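Local structure of Lmo0547 protein (4R9N) at residues A67-I81 with I99-K112. The protein probably regulates transcription as a SorC-family DNA-binding protein whose sugar-binding domain is thought to sense a carbohydrate effector. Numbering follows the deposited sequence.
Sequences ANEFPFIPHKDLTII and ICYDLKKKMKCHSK
A right-handed beta-alpha-beta crossover of a Rossmann-like parallel sheet holds this contact: helix 96-107 connects strand 79-82 to the neighbouring parallel strand 110-111 at the sheet edge, while the loop after helix 61-69 wraps the C-terminal end of helix 96-107. Ile-80 points from its strand into the helix. Its CD1 meets Leu-103 CB at 3.7 Å and also touches Met-107 CE and Cys-109 SG. Strand 79-81 and helix 99-107 run nearly antiparallel (166°), their axes 8.4 Å apart. The two strands pair in parallel: His-110 N donates to Leu-78 O, Ile-80 N to His-110 O and Lys-112 N to Ile-80 O. Thr-79 and His-110 put their side chains on one face of this sheet, Ile-80 and Ser-111 theirs on the other.

Beyond CG the Lys-106 chain runs out extended and delivers NZ to two backbone carbonyls, Phe-70 O just after helix 61-69 at 2.8 Å on a lone pair and Ala-67 O in its last turn at 2.9 Å. On the way its CG passes over a face of the Phe-72 ring, a CH-pi contact 4.1 Å from the centroid. Leu-103 CD2 lies over a face of Phe-70, 3.6 Å from Phe-70 CG, and selenomethionine Met-107 reaches the CE2 end of that ring obliquely, a Met-aromatic contact. Met-107 SE lies 3.6 Å from Leu-78 CD2, and the bend at chi3 (-96°) turns CE toward Ile-80 CD1. Near the C-terminal end of helix 96-107, Met-107 O accepts a nearly straight bond from His-75 N (2.8 Å, 174°). Such packing of a crossover helix on its parallel strands is characteristic of Rossmann-like alpha/beta domains.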
loop_
_atom_site.group_PDB
_atom_site.type_symbol
_atom_site.label_atom_id
_atom_site.label_comp_id
_atom_site.label_asym_id
_atom_site.label_seq_id
_atom_site.Cartn_x
_atom_site.Cartn_y
_atom_site.Cartn_z
ATOM N N ALA A 67 -2.068 9.640 -6.139
ATOM C CA ALA A 67 -3.096 10.647 -5.809
ATOM C C ALA A 67 -2.929 11.978 -6.544
ATOM O O ALA A 67 -3.887 12.575 -6.958
ATOM C CB ALA A 67 -3.178 10.835 -4.298
ATOM N N ASN A 68 -1.704 12.430 -6.760
ATOM C CA ASN A 68 -1.471 13.659 -7.446
ATOM C C ASN A 68 -1.932 13.508 -8.893
ATOM O O ASN A 68 -2.409 14.497 -9.485
ATOM C CB ASN A 68 0.059 13.996 -7.423
ATOM C CG ASN A 68 0.549 14.451 -6.047
ATOM O OD1 ASN A 68 -0.214 14.727 -5.128
ATOM N ND2 ASN A 68 1.843 14.505 -5.906
ATOM N N GLU A 69 -1.727 12.298 -9.459
ATOM C CA GLU A 69 -2.063 12.060 -10.871
ATOM C C GLU A 69 -3.549 11.748 -11.092
ATOM O O GLU A 69 -4.035 11.687 -12.241
ATOM C CB GLU A 69 -1.225 10.910 -11.443
ATOM C CG GLU A 69 0.288 11.168 -11.480
ATOM C CD GLU A 69 0.705 12.090 -12.593
ATOM O OE1 GLU A 69 -0.125 12.510 -13.441
ATOM O OE2 GLU A 69 1.901 12.399 -12.589
ATOM N N PHE A 70 -4.278 11.502 -10.020
ATOM C CA PHE A 70 -5.648 11.055 -10.101
ATOM C C PHE A 70 -6.560 12.095 -10.754
ATOM O O PHE A 70 -6.397 13.324 -10.529
ATOM C CB PHE A 70 -6.134 10.667 -8.700
ATOM C CG PHE A 70 -7.281 9.743 -8.711
ATOM C CD1 PHE A 70 -7.059 8.375 -8.870
ATOM C CD2 PHE A 70 -8.593 10.212 -8.644
ATOM C CE1 PHE A 70 -8.117 7.509 -8.949
ATOM C CE2 PHE A 70 -9.662 9.348 -8.728
ATOM C CZ PHE A 70 -9.421 7.986 -8.843
ATOM N N PRO A 71 -7.505 11.639 -11.590
ATOM C CA PRO A 71 -8.325 12.589 -12.347
ATOM C C PRO A 71 -9.438 13.204 -11.510
ATOM O O PRO A 71 -9.717 12.766 -10.366
ATOM C CB PRO A 71 -8.911 11.724 -13.486
ATOM C CG PRO A 71 -9.096 10.401 -12.801
ATOM C CD PRO A 71 -7.749 10.265 -12.074
ATOM N N PHE A 72 -10.083 14.241 -12.059
ATOM C CA PHE A 72 -11.166 14.911 -11.339
ATOM C C PHE A 72 -12.539 14.436 -11.762
ATOM O O PHE A 72 -13.370 15.200 -12.187
ATOM C CB PHE A 72 -11.086 16.431 -11.535
ATOM C CG PHE A 72 -9.832 17.028 -10.977
ATOM C CD1 PHE A 72 -8.652 16.898 -11.654
ATOM C CD2 PHE A 72 -9.854 17.694 -9.768
ATOM C CE1 PHE A 72 -7.490 17.451 -11.134
ATOM C CE2 PHE A 72 -8.701 18.222 -9.228
ATOM C CZ PHE A 72 -7.525 18.078 -9.920
ATOM N N ILE A 73 -12.803 13.175 -11.614
ATOM C CA ILE A 73 -14.056 12.605 -12.020
ATOM C C ILE A 73 -14.932 12.412 -10.811
ATOM O O ILE A 73 -14.566 11.699 -9.868
ATOM C CB ILE A 73 -13.859 11.224 -12.669
ATOM C CG1 ILE A 73 -13.104 11.363 -13.990
ATOM C CG2 ILE A 73 -15.230 10.605 -13.007
ATOM C CD1 ILE A 73 -12.771 10.023 -14.663
ATOM N N PRO A 74 -16.137 12.976 -10.845
ATOM C CA PRO A 74 -16.933 12.833 -9.634
ATOM C C PRO A 74 -17.363 11.386 -9.383
ATOM O O PRO A 74 -17.620 10.627 -10.346
ATOM C CB PRO A 74 -18.149 13.710 -9.922
ATOM C CG PRO A 74 -17.707 14.694 -10.969
ATOM C CD PRO A 74 -16.746 13.919 -11.819
ATOM N N HIS A 75 -17.413 11.004 -8.106
ATOM C CA HIS A 75 -17.978 9.718 -7.638
ATOM C C HIS A 75 -18.549 10.001 -6.275
ATOM O O HIS A 75 -18.016 9.593 -5.225
ATOM C CB HIS A 75 -16.876 8.647 -7.599
ATOM C CG HIS A 75 -17.322 7.242 -7.282
ATOM N ND1 HIS A 75 -18.617 6.885 -6.935
ATOM C CD2 HIS A 75 -16.610 6.089 -7.257
ATOM C CE1 HIS A 75 -18.672 5.586 -6.686
ATOM N NE2 HIS A 75 -17.461 5.082 -6.877
ATOM N N LYS A 76 -19.623 10.767 -6.262
ATOM C CA LYS A 76 -20.066 11.359 -4.982
ATOM C C LYS A 76 -20.503 10.354 -3.909
ATOM O O LYS A 76 -20.382 10.645 -2.703
ATOM C CB LYS A 76 -21.143 12.417 -5.233
ATOM C CG LYS A 76 -22.443 11.786 -5.688
ATOM C CD LYS A 76 -23.624 12.759 -5.698
ATOM C CE LYS A 76 -24.923 11.994 -5.449
ATOM N NZ LYS A 76 -25.052 10.805 -6.346
ATOM N N ASP A 77 -20.933 9.154 -4.307
ATOM C CA ASP A 77 -21.308 8.135 -3.337
ATOM C C ASP A 77 -20.145 7.306 -2.722
ATOM O O ASP A 77 -20.371 6.509 -1.865
ATOM C CB ASP A 77 -22.385 7.177 -3.898
ATOM C CG ASP A 77 -23.721 7.905 -4.248
ATOM O OD1 ASP A 77 -24.036 8.972 -3.676
ATOM O OD2 ASP A 77 -24.467 7.394 -5.112
ATOM N N LEU A 78 -18.913 7.491 -3.174
ATOM C CA LEU A 78 -17.798 6.736 -2.653
ATOM C C LEU A 78 -17.483 7.152 -1.228
ATOM O O LEU A 78 -17.645 8.320 -0.907
ATOM C CB LEU A 78 -16.554 7.002 -3.526
ATOM C CG LEU A 78 -15.270 6.205 -3.183
ATOM C CD1 LEU A 78 -15.422 4.718 -3.387
ATOM C CD2 LEU A 78 -14.120 6.636 -4.087
ATOM N N THR A 79 -17.045 6.236 -0.374
ATOM C CA THR A 79 -16.378 6.611 0.883
ATOM C C THR A 79 -14.948 6.102 0.877
ATOM O O THR A 79 -14.725 4.926 0.633
ATOM C CB THR A 79 -17.148 6.046 2.089
ATOM O OG1 THR A 79 -18.477 6.572 2.017
ATOM C CG2 THR A 79 -16.551 6.464 3.407
ATOM N N ILE A 80 -13.999 7.013 1.101
ATOM C CA ILE A 80 -12.545 6.709 1.167
ATOM C C ILE A 80 -12.103 6.674 2.628
ATOM O O ILE A 80 -12.433 7.608 3.402
ATOM C CB ILE A 80 -11.745 7.797 0.418
ATOM C CG1 ILE A 80 -12.281 7.952 -0.977
ATOM C CG2 ILE A 80 -10.253 7.431 0.333
ATOM C CD1 ILE A 80 -11.612 9.110 -1.698
ATOM N N ILE A 81 -11.382 5.618 2.986
ATOM C CA ILE A 81 -10.990 5.327 4.361
ATOM C C ILE A 81 -9.462 5.144 4.434
ATOM O O ILE A 81 -8.895 4.290 3.738
ATOM C CB ILE A 81 -11.581 3.991 4.848
ATOM C CG1 ILE A 81 -13.069 3.876 4.526
ATOM C CG2 ILE A 81 -11.271 3.742 6.329
ATOM C CD1 ILE A 81 -13.928 4.725 5.395
ATOM N N ILE A 99 -3.722 12.152 1.948
ATOM C CA ILE A 99 -3.965 11.515 0.661
ATOM C C ILE A 99 -5.485 11.264 0.408
ATOM O O ILE A 99 -6.045 11.536 -0.667
ATOM C CB ILE A 99 -3.138 10.216 0.499
ATOM C CG1 ILE A 99 -1.631 10.540 0.423
ATOM C CG2 ILE A 99 -3.556 9.469 -0.746
ATOM C CD1 ILE A 99 -0.763 9.338 0.723
ATOM N N CYS A 100 -6.130 10.710 1.433
ATOM C CA CYS A 100 -7.554 10.415 1.371
ATOM C C CYS A 100 -8.358 11.681 1.143
ATOM O O CYS A 100 -9.331 11.672 0.361
ATOM C CB CYS A 100 -8.079 9.677 2.617
ATOM S SG CYS A 100 -7.518 7.983 2.695
ATOM N N TYR A 101 -8.014 12.745 1.843
ATOM C CA TYR A 101 -8.702 14.011 1.679
ATOM C C TYR A 101 -8.523 14.535 0.235
ATOM O O TYR A 101 -9.483 14.974 -0.395
ATOM C CB TYR A 101 -8.211 15.026 2.685
ATOM C CG TYR A 101 -9.049 16.294 2.634
ATOM C CD1 TYR A 101 -8.587 17.413 1.976
ATOM C CD2 TYR A 101 -10.289 16.343 3.227
ATOM C CE1 TYR A 101 -9.356 18.559 1.885
ATOM C CE2 TYR A 101 -11.057 17.505 3.172
ATOM C CZ TYR A 101 -10.572 18.594 2.476
ATOM O OH TYR A 101 -11.272 19.780 2.400
ATOM N N ASP A 102 -7.293 14.514 -0.276
ATOM C CA ASP A 102 -7.048 14.981 -1.612
ATOM C C ASP A 102 -7.843 14.173 -2.662
ATOM O O ASP A 102 -8.342 14.776 -3.667
ATOM C CB ASP A 102 -5.567 14.980 -1.954
ATOM C CG ASP A 102 -4.756 15.965 -1.129
ATOM O OD1 ASP A 102 -5.315 16.945 -0.569
ATOM O OD2 ASP A 102 -3.518 15.764 -1.050
ATOM N N LEU A 103 -7.906 12.840 -2.517
ATOM C CA LEU A 103 -8.754 12.024 -3.393
ATOM C C LEU A 103 -10.247 12.383 -3.221
ATOM O O LEU A 103 -10.988 12.473 -4.218
ATOM C CB LEU A 103 -8.556 10.518 -3.142
ATOM C CG LEU A 103 -7.185 9.973 -3.585
ATOM C CD1 LEU A 103 -6.987 8.574 -3.015
ATOM C CD2 LEU A 103 -7.071 10.007 -5.103
ATOM N N LYS A 104 -10.657 12.699 -2.004
ATOM C CA LYS A 104 -12.065 13.035 -1.744
ATOM C C LYS A 104 -12.433 14.320 -2.472
ATOM O O LYS A 104 -13.561 14.470 -2.996
ATOM C CB LYS A 104 -12.280 13.217 -0.251
ATOM C CG LYS A 104 -13.648 13.746 0.169
ATOM C CD LYS A 104 -13.568 15.050 0.953
ATOM C CE LYS A 104 -14.842 15.373 1.741
ATOM N NZ LYS A 104 -15.019 14.502 2.943
ATOM N N LYS A 105 -11.513 15.286 -2.442
ATOM C CA LYS A 105 -11.738 16.570 -3.152
ATOM C C LYS A 105 -11.860 16.360 -4.681
ATOM O O LYS A 105 -12.719 17.009 -5.353
ATOM C CB LYS A 105 -10.582 17.521 -2.907
ATOM C CG LYS A 105 -10.536 18.170 -1.558
ATOM C CD LYS A 105 -9.145 18.759 -1.362
ATOM C CE LYS A 105 -9.037 20.218 -1.772
ATOM N NZ LYS A 105 -9.039 21.099 -0.576
ATOM N N LYS A 106 -11.019 15.471 -5.232
ATOM C CA LYS A 106 -11.084 15.129 -6.677
ATOM C C LYS A 106 -12.396 14.424 -7.081
ATOM O O LYS A 106 -12.890 14.650 -8.204
ATOM C CB LYS A 106 -9.855 14.331 -7.147
ATOM C CG LYS A 106 -8.560 15.156 -7.176
ATOM C CD LYS A 106 -7.350 14.411 -7.647
ATOM C CE LYS A 106 -6.151 15.348 -7.758
ATOM N NZ LYS A 106 -5.043 14.743 -8.475
HETATM N N MSE A 107 -12.953 13.568 -6.230
HETATM C CA MSE A 107 -14.186 12.796 -6.554
HETATM C C MSE A 107 -15.449 13.366 -5.966
HETATM O O MSE A 107 -16.553 12.778 -6.111
HETATM C CB MSE A 107 -14.017 11.324 -6.161
HETATM C CG MSE A 107 -12.950 10.700 -6.984
HETATM SE SE MSE A 107 -12.856 8.755 -6.699
HETATM C CE MSE A 107 -11.421 8.847 -5.383
ATOM N N LYS A 108 -15.302 14.459 -5.225
ATOM C CA LYS A 108 -16.381 15.097 -4.463
ATOM C C LYS A 108 -17.190 14.115 -3.642
ATOM O O LYS A 108 -18.423 14.135 -3.637
ATOM C CB LYS A 108 -17.296 15.876 -5.426
ATOM C CG LYS A 108 -16.588 16.971 -6.176
ATOM C CD LYS A 108 -17.585 17.736 -7.046
ATOM C CE LYS A 108 -16.934 18.917 -7.759
ATOM N NZ LYS A 108 -16.354 19.879 -6.775
ATOM N N CYS A 109 -16.488 13.249 -2.920
ATOM C CA CYS A 109 -17.117 12.083 -2.251
ATOM C C CYS A 109 -17.006 12.167 -0.723
ATOM O O CYS A 109 -16.791 13.254 -0.183
ATOM C CB CYS A 109 -16.512 10.801 -2.866
ATOM S SG CYS A 109 -14.794 10.525 -2.432
ATOM N N HIS A 110 -17.231 11.075 -0.020
ATOM C CA HIS A 110 -17.103 11.048 1.442
ATOM C C HIS A 110 -15.707 10.501 1.828
ATOM O O HIS A 110 -15.050 9.779 1.055
ATOM C CB HIS A 110 -18.184 10.186 2.048
ATOM C CG HIS A 110 -19.552 10.475 1.509
ATOM N ND1 HIS A 110 -20.270 11.602 1.865
ATOM C CD2 HIS A 110 -20.321 9.788 0.631
ATOM C CE1 HIS A 110 -21.430 11.594 1.226
ATOM N NE2 HIS A 110 -21.486 10.507 0.473
ATOM N N SER A 111 -15.262 10.841 3.024
ATOM C CA SER A 111 -13.981 10.269 3.563
ATOM C C SER A 111 -14.052 10.253 5.048
ATOM O O SER A 111 -14.886 11.001 5.644
ATOM C CB SER A 111 -12.767 11.100 3.098
ATOM O OG SER A 111 -12.861 12.433 3.567
ATOM N N LYS A 112 -13.252 9.399 5.661
ATOM C CA LYS A 112 -13.126 9.366 7.086
ATOM C C LYS A 112 -11.701 9.744 7.427
ATOM O O LYS A 112 -10.833 9.703 6.602
ATOM C CB LYS A 112 -13.496 7.967 7.638
ATOM C CG LYS A 112 -14.979 7.593 7.457
ATOM C CD LYS A 112 -15.882 8.642 8.111
ATOM C CE LYS A 112 -17.223 8.082 8.569
ATOM N NZ LYS A 112 -17.818 7.333 7.439
HETATM O O HOH W 1 -20.542 13.086 -1.672
HETATM O O HOH W 2 -23.618 9.767 -1.119
#